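Local coordinates for protein nitrite oxidoreductase subunit A (Kuenenia stuttgartiensis, PDB 7B04) that belongs to the molybdopterin oxidoreductase family as a NarG-like subunit and binds an iron/sulfur cluster, a molybdenum atom and two MD1 molecules, at residues 621-626 against 641-646; 215-220 against 260-265; 346-351 against 505-510. One frame throughout, in Å; residues are numbered along the deposited sequence.

Contact 1 (621-626 against 641-646); sequences ERPLIV and HMPSPT
Glu-621 reaches across to Thr-646 and takes both its backbone N-H and its hydroxyl on a single carboxylate oxygen. OE1 of Glu-621 accepts the backbone N-H of Thr-646 at 2.9 Å (N to OE1), and OG1 of Thr-646 adds a weak hydrogen bond to the same oxygen at 2.8 Å. The two side chains cross obliquely, and the amide nitrogen approaches from well above the carboxylate plane, 65° out of it. With OG1 of Thr-646 set beside its own backbone N, hydroxyl and amide face the same acceptor. The glutamate chain starts with CG anti to the backbone N (chi1 -159°) and bends at the next bond, which turns its end toward the threonine. The other oxygen, OE2, is held by Tyr-206. Lys-223 bonds OG1 of Thr-646 and the carbonyl oxygen of Ser-644, and may ease the carboxylate's charge through the threonine hydroxyl.

The second focus is apolar. Pro-623 points its ring at segment 641-646, and CG does the touching: it lies 3.9 Å from SD of Met-642 and 4.0 Å from CD of Pro-643. Met-642 is folded at both of its outer torsions, which brings sulfur rather than the terminal methyl against the proline. Arg-622 instead turns back along its own segment, NH1 bonding the carbonyl oxygen of Glu-621 at 2.8 Å.

The touching parts run antiparallel, joined by side chains and by the backbone N-H of Thr-646 rather than by strand pairing. The residues that touch are all buried: helix 208-213 covers them through Met-210, Glu-209 and Arg-213, and Tyr-616 of helix 615-618 backs Pro-643. Segment 621-626 runs into the first strand of the hairpin 625-627/633-635, and 641-646 follows its second strand and leads to strand 648-652.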
ATOM      1  N   GLU B 621      31.586  10.081   1.030  1.00 44.86           N
ATOM      2  CA  GLU B 621      32.714   9.278   0.555  1.00 38.23           C
ATOM      3  C   GLU B 621      33.902   9.318   1.518  1.00 38.18           C
ATOM      4  O   GLU B 621      35.060   9.385   1.103  1.00 37.71           O
ATOM      5  CB  GLU B 621      33.129   9.724  -0.846  1.00 29.22           C
ATOM      6  CG  GLU B 621      33.900   8.683  -1.608  1.00 44.97           C
ATOM      7  CD  GLU B 621      33.405   8.535  -3.015  1.00 41.55           C
ATOM      8  OE1 GLU B 621      32.873   7.456  -3.316  1.00 37.72           O
ATOM      9  OE2 GLU B 621      33.533   9.490  -3.810  1.00 50.77           O
ATOM     10  N   ARG B 622      33.617   9.284   2.818  1.00 37.60           N
ATOM     11  CA  ARG B 622      34.658   9.282   3.841  1.00 35.12           C
ATOM     12  C   ARG B 622      34.340   8.251   4.915  1.00 39.33           C
ATOM     13  O   ARG B 622      33.162   8.046   5.246  1.00 38.22           O
ATOM     14  CB  ARG B 622      34.826  10.667   4.482  1.00 36.94           C
ATOM     15  CG  ARG B 622      35.107  11.785   3.482  1.00 45.26           C
ATOM     16  CD  ARG B 622      36.477  11.630   2.834  1.00 41.25           C
ATOM     17  NE  ARG B 622      36.821  12.769   1.986  1.00 39.53           N
ATOM     18  CZ  ARG B 622      36.559  12.843   0.685  1.00 49.44           C
ATOM     19  NH1 ARG B 622      35.951  11.838   0.067  1.00 43.85           N
ATOM     20  NH2 ARG B 622      36.908  13.922  -0.003  1.00 50.75           N
ATOM     21  N   PRO B 623      35.347   7.581   5.468  1.00 40.35           N
ATOM     22  CA  PRO B 623      35.131   6.741   6.650  1.00 33.17           C
ATOM     23  C   PRO B 623      34.972   7.613   7.891  1.00 33.82           C
ATOM     24  O   PRO B 623      35.082   8.837   7.838  1.00 40.12           O
ATOM     25  CB  PRO B 623      36.408   5.894   6.725  1.00 34.05           C
ATOM     26  CG  PRO B 623      37.061   6.037   5.378  1.00 37.11           C
ATOM     27  CD  PRO B 623      36.705   7.418   4.928  1.00 35.95           C
ATOM     28  N   LEU B 624      34.715   6.961   9.024  1.00 39.24           N
ATOM     29  CA  LEU B 624      34.591   7.679  10.291  1.00 41.89           C
ATOM     30  C   LEU B 624      35.990   8.016  10.778  1.00 47.61           C
ATOM     31  O   LEU B 624      36.665   7.216  11.425  1.00 48.94           O
ATOM     32  CB  LEU B 624      33.824   6.860  11.322  1.00 43.51           C
ATOM     33  CG  LEU B 624      33.799   7.392  12.763  1.00 41.14           C
ATOM     34  CD1 LEU B 624      33.291   8.822  12.833  1.00 37.43           C
ATOM     35  CD2 LEU B 624      32.954   6.491  13.645  1.00 40.44           C
ATOM     36  N   ILE B 625      36.431   9.223  10.448  1.00 45.68           N
ATOM     37  CA  ILE B 625      37.698   9.761  10.918  1.00 43.97           C
ATOM     38  C   ILE B 625      37.386  11.059  11.638  1.00 50.61           C
ATOM     39  O   ILE B 625      36.803  11.978  11.043  1.00 58.33           O
ATOM     40  CB  ILE B 625      38.685  10.011   9.769  1.00 35.67           C
ATOM     41  CG1 ILE B 625      38.813   8.778   8.871  1.00 39.13           C
ATOM     42  CG2 ILE B 625      40.046  10.420  10.325  1.00 41.93           C
ATOM     43  CD1 ILE B 625      39.398   9.091   7.515  1.00 42.22           C
ATOM     44  N   VAL B 626      37.773  11.145  12.905  1.00 40.49           N
ATOM     45  CA  VAL B 626      37.523  12.332  13.705  1.00 46.17           C
ATOM     46  C   VAL B 626      38.875  12.781  14.238  1.00 46.88           C
ATOM     47  O   VAL B 626      39.716  11.957  14.626  1.00 44.65           O
ATOM     48  CB  VAL B 626      36.501  12.109  14.842  1.00 50.16           C
ATOM     49  CG1 VAL B 626      37.037  11.160  15.891  1.00 50.44           C
ATOM     50  CG2 VAL B 626      36.131  13.436  15.474  1.00 47.48           C
ATOM     51  N   HIS B 641      36.415  -2.996   7.114  1.00 40.73           N
ATOM     52  CA  HIS B 641      35.311  -2.184   6.620  1.00 39.76           C
ATOM     53  C   HIS B 641      35.762  -1.069   5.679  1.00 44.34           C
ATOM     54  O   HIS B 641      34.935  -0.241   5.288  1.00 42.63           O
ATOM     55  CB  HIS B 641      34.561  -1.541   7.794  1.00 41.86           C
ATOM     56  CG  HIS B 641      34.022  -2.512   8.801  1.00 43.83           C
ATOM     57  ND1 HIS B 641      32.677  -2.787   8.920  1.00 42.38           N
ATOM     58  CD2 HIS B 641      34.644  -3.255   9.746  1.00 45.69           C
ATOM     59  CE1 HIS B 641      32.493  -3.665   9.891  1.00 45.08           C
ATOM     60  NE2 HIS B 641      33.672  -3.968  10.406  1.00 46.06           N
ATOM     61  N   MET B 642      37.036  -1.029   5.302  1.00 42.92           N
ATOM     62  CA  MET B 642      37.567   0.162   4.640  1.00 40.57           C
ATOM     63  C   MET B 642      37.023   0.275   3.219  1.00 41.30           C
ATOM     64  O   MET B 642      37.122  -0.682   2.441  1.00 36.74           O
ATOM     65  CB  MET B 642      39.093   0.134   4.623  1.00 44.62           C
ATOM     66  CG  MET B 642      39.729   1.459   4.230  1.00 41.37           C
ATOM     67  SD  MET B 642      39.244   2.815   5.319  1.00 38.04           S
ATOM     68  CE  MET B 642      40.108   2.380   6.826  1.00 38.00           C
ATOM     69  N   PRO B 643      36.447   1.420   2.844  1.00 39.95           N
ATOM     70  CA  PRO B 643      35.969   1.605   1.468  1.00 35.31           C
ATOM     71  C   PRO B 643      37.036   2.143   0.529  1.00 36.09           C
ATOM     72  O   PRO B 643      38.177   2.384   0.935  1.00 42.83           O
ATOM     73  CB  PRO B 643      34.830   2.613   1.642  1.00 40.12           C
ATOM     74  CG  PRO B 643      35.298   3.461   2.782  1.00 34.58           C
ATOM     75  CD  PRO B 643      36.037   2.531   3.720  1.00 37.70           C
ATOM     76  N   SER B 644      36.666   2.336  -0.729  1.00 37.32           N
ATOM     77  CA  SER B 644      37.520   2.893  -1.764  1.00 36.37           C
ATOM     78  C   SER B 644      36.756   3.987  -2.491  1.00 38.44           C
ATOM     79  O   SER B 644      35.523   4.026  -2.446  1.00 46.36           O
ATOM     80  CB  SER B 644      37.972   1.807  -2.755  1.00 37.35           C
ATOM     81  OG  SER B 644      36.880   1.304  -3.504  1.00 40.54           O
ATOM     82  N   PRO B 645      37.461   4.906  -3.155  1.00 39.99           N
ATOM     83  CA  PRO B 645      36.769   5.975  -3.888  1.00 44.55           C
ATOM     84  C   PRO B 645      35.842   5.426  -4.964  1.00 35.27           C
ATOM     85  O   PRO B 645      36.148   4.434  -5.626  1.00 33.84           O
ATOM     86  CB  PRO B 645      37.919   6.784  -4.501  1.00 38.83           C
ATOM     87  CG  PRO B 645      39.082   6.515  -3.612  1.00 38.21           C
ATOM     88  CD  PRO B 645      38.923   5.091  -3.166  1.00 34.28           C
ATOM     89  N   THR B 646      34.693   6.081  -5.127  1.00 31.17           N
ATOM     90  CA  THR B 646      33.732   5.728  -6.166  1.00 30.09           C
ATOM     91  C   THR B 646      33.922   6.671  -7.344  1.00 30.10           C
ATOM     92  O   THR B 646      33.769   7.889  -7.202  1.00 37.45           O
ATOM     93  CB  THR B 646      32.289   5.805  -5.665  1.00 30.14           C
ATOM     94  OG1 THR B 646      32.145   5.029  -4.469  1.00 38.85           O
ATOM     95  CG2 THR B 646      31.323   5.295  -6.726  1.00 34.46           C
TER

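Contact 2 (215-220 against 260-265)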
ATOM      1  N   GLN B 215      44.812  -0.830  -3.501  1.00 42.35           N
ATOM      2  CA  GLN B 215      45.949  -1.713  -3.754  1.00 31.31           C
ATOM      3  C   GLN B 215      46.454  -1.571  -5.179  1.00 34.77           C
ATOM      4  O   GLN B 215      46.902  -2.534  -5.804  1.00 39.54           O
ATOM      5  CB  GLN B 215      45.595  -3.174  -3.483  1.00 32.14           C
ATOM      6  CG  GLN B 215      46.101  -3.697  -2.165  1.00 37.30           C
ATOM      7  CD  GLN B 215      45.574  -5.071  -1.838  1.00 44.21           C
ATOM      8  OE1 GLN B 215      44.370  -5.273  -1.678  1.00 48.44           O
ATOM      9  NE2 GLN B 215      46.480  -6.039  -1.750  1.00 44.49           N
ATOM     10  N   GLY B 216      46.394  -0.366  -5.705  1.00 35.72           N
ATOM     11  CA  GLY B 216      46.851  -0.183  -7.049  1.00 31.11           C
ATOM     12  C   GLY B 216      45.838  -0.542  -8.110  1.00 34.98           C
ATOM     13  O   GLY B 216      46.132  -0.359  -9.296  1.00 35.13           O
ATOM     14  N   ALA B 217      44.738  -1.212  -7.754  1.00 38.93           N
ATOM     15  CA  ALA B 217      43.704  -1.527  -8.736  1.00 41.93           C
ATOM     16  C   ALA B 217      42.865  -0.300  -9.038  1.00 40.96           C
ATOM     17  O   ALA B 217      42.283   0.294  -8.122  1.00 42.06           O
ATOM     18  CB  ALA B 217      42.780  -2.639  -8.256  1.00 43.26           C
ATOM     19  N   GLY B 218      42.722   0.015 -10.324  1.00 41.63           N
ATOM     20  CA  GLY B 218      41.837   1.098 -10.706  1.00 36.15           C
ATOM     21  C   GLY B 218      40.399   0.642 -10.657  1.00 38.62           C
ATOM     22  O   GLY B 218      39.491   1.417 -10.356  1.00 39.07           O
ATOM     23  N   THR B 219      40.182  -0.629 -10.958  1.00 34.88           N
ATOM     24  CA  THR B 219      38.853  -1.215 -10.949  1.00 37.62           C
ATOM     25  C   THR B 219      38.197  -1.181  -9.579  1.00 36.25           C
ATOM     26  O   THR B 219      36.972  -1.337  -9.491  1.00 35.30           O
ATOM     27  CB  THR B 219      38.935  -2.647 -11.443  1.00 39.25           C
ATOM     28  OG1 THR B 219      39.910  -3.359 -10.666  1.00 40.65           O
ATOM     29  CG2 THR B 219      39.377  -2.671 -12.897  1.00 31.98           C
ATOM     30  N   ARG B 220      38.965  -0.961  -8.514  1.00 34.05           N
ATOM     31  CA  ARG B 220      38.332  -0.864  -7.201  1.00 37.14           C
ATOM     32  C   ARG B 220      37.591   0.452  -7.012  1.00 34.14           C
ATOM     33  O   ARG B 220      36.913   0.629  -5.991  1.00 31.31           O
ATOM     34  CB  ARG B 220      39.354  -1.086  -6.089  1.00 37.57           C
ATOM     35  CG  ARG B 220      39.599  -2.579  -5.877  1.00 40.19           C
ATOM     36  CD  ARG B 220      39.836  -2.976  -4.434  1.00 38.31           C
ATOM     37  NE  ARG B 220      40.063  -4.418  -4.333  1.00 42.14           N
ATOM     38  CZ  ARG B 220      40.893  -5.000  -3.471  1.00 40.70           C
ATOM     39  NH1 ARG B 220      41.020  -6.320  -3.472  1.00 39.83           N
ATOM     40  NH2 ARG B 220      41.599  -4.275  -2.611  1.00 39.65           N
ATOM     41  N   GLN B 260      47.062 -11.639  -9.049  1.00 48.50           N
ATOM     42  CA  GLN B 260      47.263 -10.263  -8.539  1.00 54.60           C
ATOM     43  C   GLN B 260      46.218  -9.302  -9.099  1.00 49.09           C
ATOM     44  O   GLN B 260      46.274  -8.137  -8.753  1.00 49.38           O
ATOM     45  CB  GLN B 260      48.690  -9.795  -8.814  1.00 58.60           C
ATOM     46  CG  GLN B 260      49.743 -10.783  -8.343  1.00 61.26           C
ATOM     47  CD  GLN B 260      50.419 -11.409  -9.529  1.00 64.12           C
ATOM     48  OE1 GLN B 260      50.886 -10.728 -10.436  1.00 60.32           O
ATOM     49  NE2 GLN B 260      50.444 -12.726  -9.540  1.00 58.11           N
ATOM     50  N   ALA B 261      45.293  -9.816  -9.904  1.00 48.81           N
ATOM     51  CA  ALA B 261      44.217  -9.038 -10.554  1.00 45.30           C
ATOM     52  C   ALA B 261      43.011  -8.904  -9.629  1.00 41.50           C
ATOM     53  O   ALA B 261      42.612  -9.900  -9.071  1.00 38.55           O
ATOM     54  CB  ALA B 261      43.833  -9.727 -11.825  1.00 37.36           C
ATOM     55  N   LEU B 262      42.473  -7.689  -9.501  1.00 38.45           N
ATOM     56  CA  LEU B 262      41.287  -7.412  -8.659  1.00 42.49           C
ATOM     57  C   LEU B 262      40.226  -6.681  -9.474  1.00 40.64           C
ATOM     58  O   LEU B 262      40.570  -5.803 -10.224  1.00 39.14           O
ATOM     59  CB  LEU B 262      41.693  -6.570  -7.460  1.00 41.46           C
ATOM     60  CG  LEU B 262      43.151  -6.671  -7.074  1.00 39.74           C
ATOM     61  CD1 LEU B 262      43.816  -5.333  -7.270  1.00 41.94           C
ATOM     62  CD2 LEU B 262      43.261  -7.098  -5.635  1.00 42.57           C
ATOM     63  N   GLY B 263      38.969  -7.003  -9.234  1.00 32.16           N
ATOM     64  CA  GLY B 263      37.863  -6.458  -9.988  1.00 41.72           C
ATOM     65  C   GLY B 263      37.049  -5.453  -9.206  1.00 45.51           C
ATOM     66  O   GLY B 263      37.529  -4.810  -8.263  1.00 47.47           O
ATOM     67  N   GLY B 264      35.783  -5.342  -9.588  1.00 37.42           N
ATOM     68  CA  GLY B 264      34.913  -4.342  -9.022  1.00 36.86           C
ATOM     69  C   GLY B 264      34.573  -4.663  -7.589  1.00 34.44           C
ATOM     70  O   GLY B 264      34.863  -5.734  -7.066  1.00 40.89           O
ATOM     71  N   ARG B 265      34.010  -3.678  -6.913  1.00 24.03           N
ATOM     72  CA  ARG B 265      33.603  -3.833  -5.528  1.00 37.84           C
ATOM     73  C   ARG B 265      32.093  -3.987  -5.420  1.00 35.10           C
ATOM     74  O   ARG B 265      31.331  -3.165  -5.947  1.00 37.47           O
ATOM     75  CB  ARG B 265      34.091  -2.658  -4.703  1.00 40.01           C
ATOM     76  CG  ARG B 265      35.519  -2.875  -4.274  1.00 38.46           C
ATOM     77  CD  ARG B 265      35.927  -1.891  -3.242  1.00 37.22           C
ATOM     78  NE  ARG B 265      35.680  -2.420  -1.906  1.00 32.16           N
ATOM     79  CZ  ARG B 265      36.243  -1.940  -0.804  1.00 36.19           C
ATOM     80  NH1 ARG B 265      35.964  -2.475   0.379  1.00 38.29           N
ATOM     81  NH2 ARG B 265      37.075  -0.908  -0.883  1.00 37.60           N
TER
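Thr-219 is tied to Leu-262 by the one hydrogen bond that spans these segments. Its OG1 donates to the backbone O of Leu-262 at 2.6 Å, arriving 32° out of the carbonyl plane. The threonine torsion (chi1 54°) places the hydroxyl between backbone N and carbonyl carbon, facing segment 260-265.

Van der Waals packing makes up most of the rest. CG of Leu-262 lies over one face of the Arg-220 guanidinium, and CD2 of Leu-262 is 3.8 Å from CZ of Arg-220. CB of Ala-217 also points toward the segment of Leu-262. Further along, the backbones themselves come close: the carbonyl O of Thr-219 is 3.7 Å from CA of Gly-264, a glycine that brings no side chain to the meeting. The aliphatic parts of Arg-265 and Arg-220 meet at their CD atoms, 4.2 Å apart.

No acceptor for the arginines lies across the contact. NH2 of Arg-220 bonds OE1 of Gln-215 at 3.1 Å on a bent path (142°) and also the carbonyl O of Arg-213, at the end of helix 208-213 where Gln-215 leaves helical geometry with positive phi. Arg-265 gives its N-H groups to the carbonyl oxygens of Leu-610, Asp-611 and Met-642, with a long, weak ion pair to Glu-612 besides.

Both loops lead into neighbouring parallel strands, 222-226 and 265-266, at the edge of the mixed sheet, where Arg-265 is bonded by backbone to Phe-222 and Gly-224. The two cationic groups thus come near each other, NE to NE 5.4 Å, with carbonyl and amide oxygens as their principal partners. Such dipoles would probably disperse the charge, while the flat face of Arg-220 serves as a packing surface for the leucine.

Contact 3 (346-351 against 505-510)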
ATOM      1  N   TYR B 346      -2.952  -4.144  24.469  1.00 46.32           N
ATOM      2  CA  TYR B 346      -2.662  -2.896  25.165  1.00 46.90           C
ATOM      3  C   TYR B 346      -1.491  -2.220  24.468  1.00 47.14           C
ATOM      4  O   TYR B 346      -0.491  -2.875  24.160  1.00 44.11           O
ATOM      5  CB  TYR B 346      -2.363  -3.133  26.654  1.00 55.15           C
ATOM      6  CG  TYR B 346      -1.398  -4.258  26.969  1.00 53.07           C
ATOM      7  CD1 TYR B 346      -1.815  -5.584  26.963  1.00 59.38           C
ATOM      8  CD2 TYR B 346      -0.078  -3.992  27.312  1.00 42.63           C
ATOM      9  CE1 TYR B 346      -0.941  -6.612  27.264  1.00 60.45           C
ATOM     10  CE2 TYR B 346       0.803  -5.013  27.616  1.00 36.99           C
ATOM     11  CZ  TYR B 346       0.366  -6.319  27.593  1.00 46.28           C
ATOM     12  OH  TYR B 346       1.244  -7.336  27.894  1.00 55.97           O
ATOM     13  N   TRP B 347      -1.624  -0.920  24.212  1.00 45.29           N
ATOM     14  CA  TRP B 347      -0.615  -0.148  23.498  1.00 38.43           C
ATOM     15  C   TRP B 347       0.246   0.629  24.485  1.00 42.60           C
ATOM     16  O   TRP B 347      -0.280   1.344  25.345  1.00 47.17           O
ATOM     17  CB  TRP B 347      -1.271   0.816  22.507  1.00 38.51           C
ATOM     18  CG  TRP B 347      -0.324   1.830  21.931  1.00 40.26           C
ATOM     19  CD1 TRP B 347       0.818   1.576  21.230  1.00 45.09           C
ATOM     20  CD2 TRP B 347      -0.439   3.257  22.008  1.00 32.99           C
ATOM     21  NE1 TRP B 347       1.422   2.756  20.864  1.00 36.80           N
ATOM     22  CE2 TRP B 347       0.670   3.802  21.330  1.00 31.68           C
ATOM     23  CE3 TRP B 347      -1.372   4.125  22.583  1.00 35.15           C
ATOM     24  CZ2 TRP B 347       0.872   5.175  21.214  1.00 33.58           C
ATOM     25  CZ3 TRP B 347      -1.170   5.490  22.464  1.00 44.39           C
ATOM     26  CH2 TRP B 347      -0.057   6.000  21.785  1.00 42.65           C
ATOM     27  N   ILE B 348       1.561   0.484  24.357  1.00 41.08           N
ATOM     28  CA  ILE B 348       2.514   1.150  25.244  1.00 41.05           C
ATOM     29  C   ILE B 348       3.141   2.339  24.525  1.00 38.94           C
ATOM     30  O   ILE B 348       4.025   2.147  23.675  1.00 40.33           O
ATOM     31  CB  ILE B 348       3.598   0.175  25.729  1.00 37.32           C
ATOM     32  CG1 ILE B 348       2.973  -0.985  26.505  1.00 39.74           C
ATOM     33  CG2 ILE B 348       4.623   0.901  26.592  1.00 31.75           C
ATOM     34  CD1 ILE B 348       3.936  -2.118  26.785  1.00 38.34           C
ATOM     35  N   PRO B 349       2.716   3.569  24.809  1.00 38.53           N
ATOM     36  CA  PRO B 349       3.428   4.730  24.265  1.00 42.26           C
ATOM     37  C   PRO B 349       4.836   4.805  24.833  1.00 42.26           C
ATOM     38  O   PRO B 349       5.097   4.392  25.966  1.00 47.79           O
ATOM     39  CB  PRO B 349       2.575   5.921  24.721  1.00 40.13           C
ATOM     40  CG  PRO B 349       1.235   5.335  25.040  1.00 46.42           C
ATOM     41  CD  PRO B 349       1.519   3.964  25.569  1.00 41.05           C
ATOM     42  N   ILE B 350       5.753   5.340  24.030  1.00 33.64           N
ATOM     43  CA  ILE B 350       7.152   5.436  24.428  1.00 40.95           C
ATOM     44  C   ILE B 350       7.781   6.621  23.713  1.00 44.76           C
ATOM     45  O   ILE B 350       7.348   7.017  22.626  1.00 39.08           O
ATOM     46  CB  ILE B 350       7.914   4.122  24.128  1.00 41.02           C
ATOM     47  CG1 ILE B 350       9.250   4.087  24.874  1.00 41.47           C
ATOM     48  CG2 ILE B 350       8.122   3.944  22.633  1.00 42.90           C
ATOM     49  CD1 ILE B 350       9.884   2.719  24.927  1.00 44.34           C
ATOM     50  N   ARG B 351       8.807   7.196  24.337  1.00 45.55           N
ATOM     51  CA  ARG B 351       9.606   8.218  23.681  1.00 45.39           C
ATOM     52  C   ARG B 351      10.554   7.550  22.696  1.00 41.57           C
ATOM     53  O   ARG B 351      11.078   6.464  22.956  1.00 50.25           O
ATOM     54  CB  ARG B 351      10.387   9.031  24.718  1.00 50.19           C
ATOM     55  CG  ARG B 351      11.195  10.187  24.147  1.00 43.13           C
ATOM     56  CD  ARG B 351      11.681  11.116  25.254  1.00 49.10           C
ATOM     57  NE  ARG B 351      12.628  10.467  26.157  1.00 53.76           N
ATOM     58  CZ  ARG B 351      13.947  10.467  25.987  1.00 51.08           C
ATOM     59  NH1 ARG B 351      14.730   9.852  26.863  1.00 45.72           N
ATOM     60  NH2 ARG B 351      14.482  11.076  24.939  1.00 52.02           N
ATOM     61  N   LYS B 505       3.645   3.215  33.748  1.00 50.88           N
ATOM     62  CA  LYS B 505       4.288   2.279  34.655  1.00 57.31           C
ATOM     63  C   LYS B 505       3.464   1.006  34.814  1.00 58.45           C
ATOM     64  O   LYS B 505       4.021  -0.093  34.948  1.00 58.35           O
ATOM     65  CB  LYS B 505       4.517   2.942  36.029  1.00 60.10           C
ATOM     66  CG  LYS B 505       5.089   2.042  37.090  1.00 57.01           C
ATOM     67  CD  LYS B 505       5.321   2.831  38.366  1.00 54.13           C
ATOM     68  CE  LYS B 505       5.759   1.949  39.518  1.00 50.94           C
ATOM     69  NZ  LYS B 505       6.107   2.776  40.706  1.00 55.62           N
ATOM     70  N   ASP B 506       2.141   1.134  34.774  1.00 57.64           N
ATOM     71  CA  ASP B 506       1.272  -0.033  34.862  1.00 52.71           C
ATOM     72  C   ASP B 506       1.483  -0.964  33.675  1.00 50.65           C
ATOM     73  O   ASP B 506       1.456  -2.190  33.826  1.00 55.26           O
ATOM     74  CB  ASP B 506      -0.186   0.413  34.962  1.00 57.28           C
ATOM     75  CG  ASP B 506      -0.369   1.554  35.946  1.00 74.95           C
ATOM     76  OD1 ASP B 506      -1.202   1.425  36.868  1.00 80.72           O
ATOM     77  OD2 ASP B 506       0.333   2.578  35.801  1.00 70.65           O
ATOM     78  N   LEU B 507       1.689  -0.400  32.480  1.00 51.52           N
ATOM     79  CA  LEU B 507       1.892  -1.229  31.296  1.00 53.79           C
ATOM     80  C   LEU B 507       3.254  -1.912  31.313  1.00 52.77           C
ATOM     81  O   LEU B 507       3.387  -3.042  30.828  1.00 54.43           O
ATOM     82  CB  LEU B 507       1.743  -0.389  30.026  1.00 49.71           C
ATOM     83  CG  LEU B 507       0.332   0.081  29.669  1.00 44.38           C
ATOM     84  CD1 LEU B 507       0.378   1.071  28.520  1.00 46.54           C
ATOM     85  CD2 LEU B 507      -0.551  -1.102  29.320  1.00 43.53           C
ATOM     86  N   ILE B 508       4.271  -1.248  31.868  1.00 51.23           N
ATOM     87  CA  ILE B 508       5.595  -1.857  31.966  1.00 49.91           C
ATOM     88  C   ILE B 508       5.551  -3.074  32.880  1.00 50.75           C
ATOM     89  O   ILE B 508       6.086  -4.139  32.551  1.00 52.57           O
ATOM     90  CB  ILE B 508       6.624  -0.819  32.446  1.00 43.55           C
ATOM     91  CG1 ILE B 508       6.651   0.373  31.488  1.00 45.69           C
ATOM     92  CG2 ILE B 508       8.005  -1.446  32.553  1.00 39.47           C
ATOM     93  CD1 ILE B 508       7.418   1.559  32.008  1.00 45.65           C
ATOM     94  N   GLU B 509       4.914  -2.934  34.046  1.00 51.12           N
ATOM     95  CA  GLU B 509       4.763  -4.072  34.942  1.00 51.05           C
ATOM     96  C   GLU B 509       3.797  -5.098  34.365  1.00 51.71           C
ATOM     97  O   GLU B 509       3.926  -6.295  34.643  1.00 59.30           O
ATOM     98  CB  GLU B 509       4.286  -3.603  36.320  1.00 54.31           C
ATOM     99  N   ARG B 510       2.815  -4.645  33.582  1.00 49.40           N
ATOM    100  CA  ARG B 510       1.889  -5.572  32.942  1.00 49.21           C
ATOM    101  C   ARG B 510       2.597  -6.409  31.886  1.00 50.76           C
ATOM    102  O   ARG B 510       2.372  -7.621  31.792  1.00 47.68           O
ATOM    103  CB  ARG B 510       0.727  -4.796  32.320  1.00 46.19           C
ATOM    104  CG  ARG B 510      -0.394  -5.650  31.766  1.00 50.69           C
ATOM    105  CD  ARG B 510      -1.495  -4.763  31.207  1.00 50.33           C
ATOM    106  NE  ARG B 510      -2.621  -5.528  30.682  1.00 48.10           N
ATOM    107  CZ  ARG B 510      -3.708  -4.977  30.153  1.00 49.86           C
ATOM    108  NH1 ARG B 510      -4.689  -5.744  29.697  1.00 47.93           N
ATOM    109  NH2 ARG B 510      -3.812  -3.658  30.076  1.00 53.46           N
TER
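Leu-507, from the first turn of helix 505-517, fills the tight half of this contact by packing down on Tyr-346 and Ile-348. Its CD2 meets CD2 of the tyrosine at 3.6 Å, approaching the ring obliquely. Its CB and CD1 lie alongside CG1 of Ile-348, CB at 3.8 Å, and the two aliphatic side chains run past each other in opposite directions. CD1 of Leu-507 also lies against the carbonyl O of Trp-347, and touches the ring of Pro-349. Leucine, tyrosine and isoleucine are all buried here.

The looser half is carried by Arg-510, which is partly exposed. Its guanidinium lies flat on the Tyr-346 ring, planes 11° apart and centres at 4.3 Å, forming an offset stack with cation-pi character: CZ stands 33° off the ring normal. The CD methylene is better centred, a CH-pi contact 4.1 Å from the ring centroid of Tyr-346. The fully extended arginine chain spans the distance from the helix to the ring, and chi1 of Tyr-346 (47°) swings the ring into its path. NH2 of Arg-510 is bonded to Thr-160 of subunit B, which helps to fix the guanidinium over the ring, while the tyrosine OH has a weak bond to Asp-514. On the outer side of the same helix, Lys-505 and Asp-506 are exposed.

The helix is the start of 505-517, which leads into strand 521-525 of the parallel sheet. Strand 346-347 is the edge of that sheet within this chain, beside 329-332, in the 3-2-1-4-5 order of a Rossmann-like fold. Subunit B adds an antiparallel strand at Tyr-346 and Trp-347, so the sheet runs on into the partner, and Ile-508 packs the helix against 355-368.

Overall arrangement
Contacts 1 and 2 are neighbours, their centres about 17 Å apart, and they join directly where OG of Ser-644 meets the carbonyl O of Arg-220. Both join loops next to strands 222-226, 265-266 and 648-652 of the mixed sheet, and buried polar groups hold much of each. The touching residues of contact 1 are all buried, whereas contact 2 has an exposed border at Gln-215. Contact 3, about 41 Å from contact 1 and 53 Å from contact 2 between centres, pairs a buried leucine side with a partly exposed arginine. It joins strand to helix through apolar and stacking forces at the subunit B interface, and its Ile-350 touches MD1.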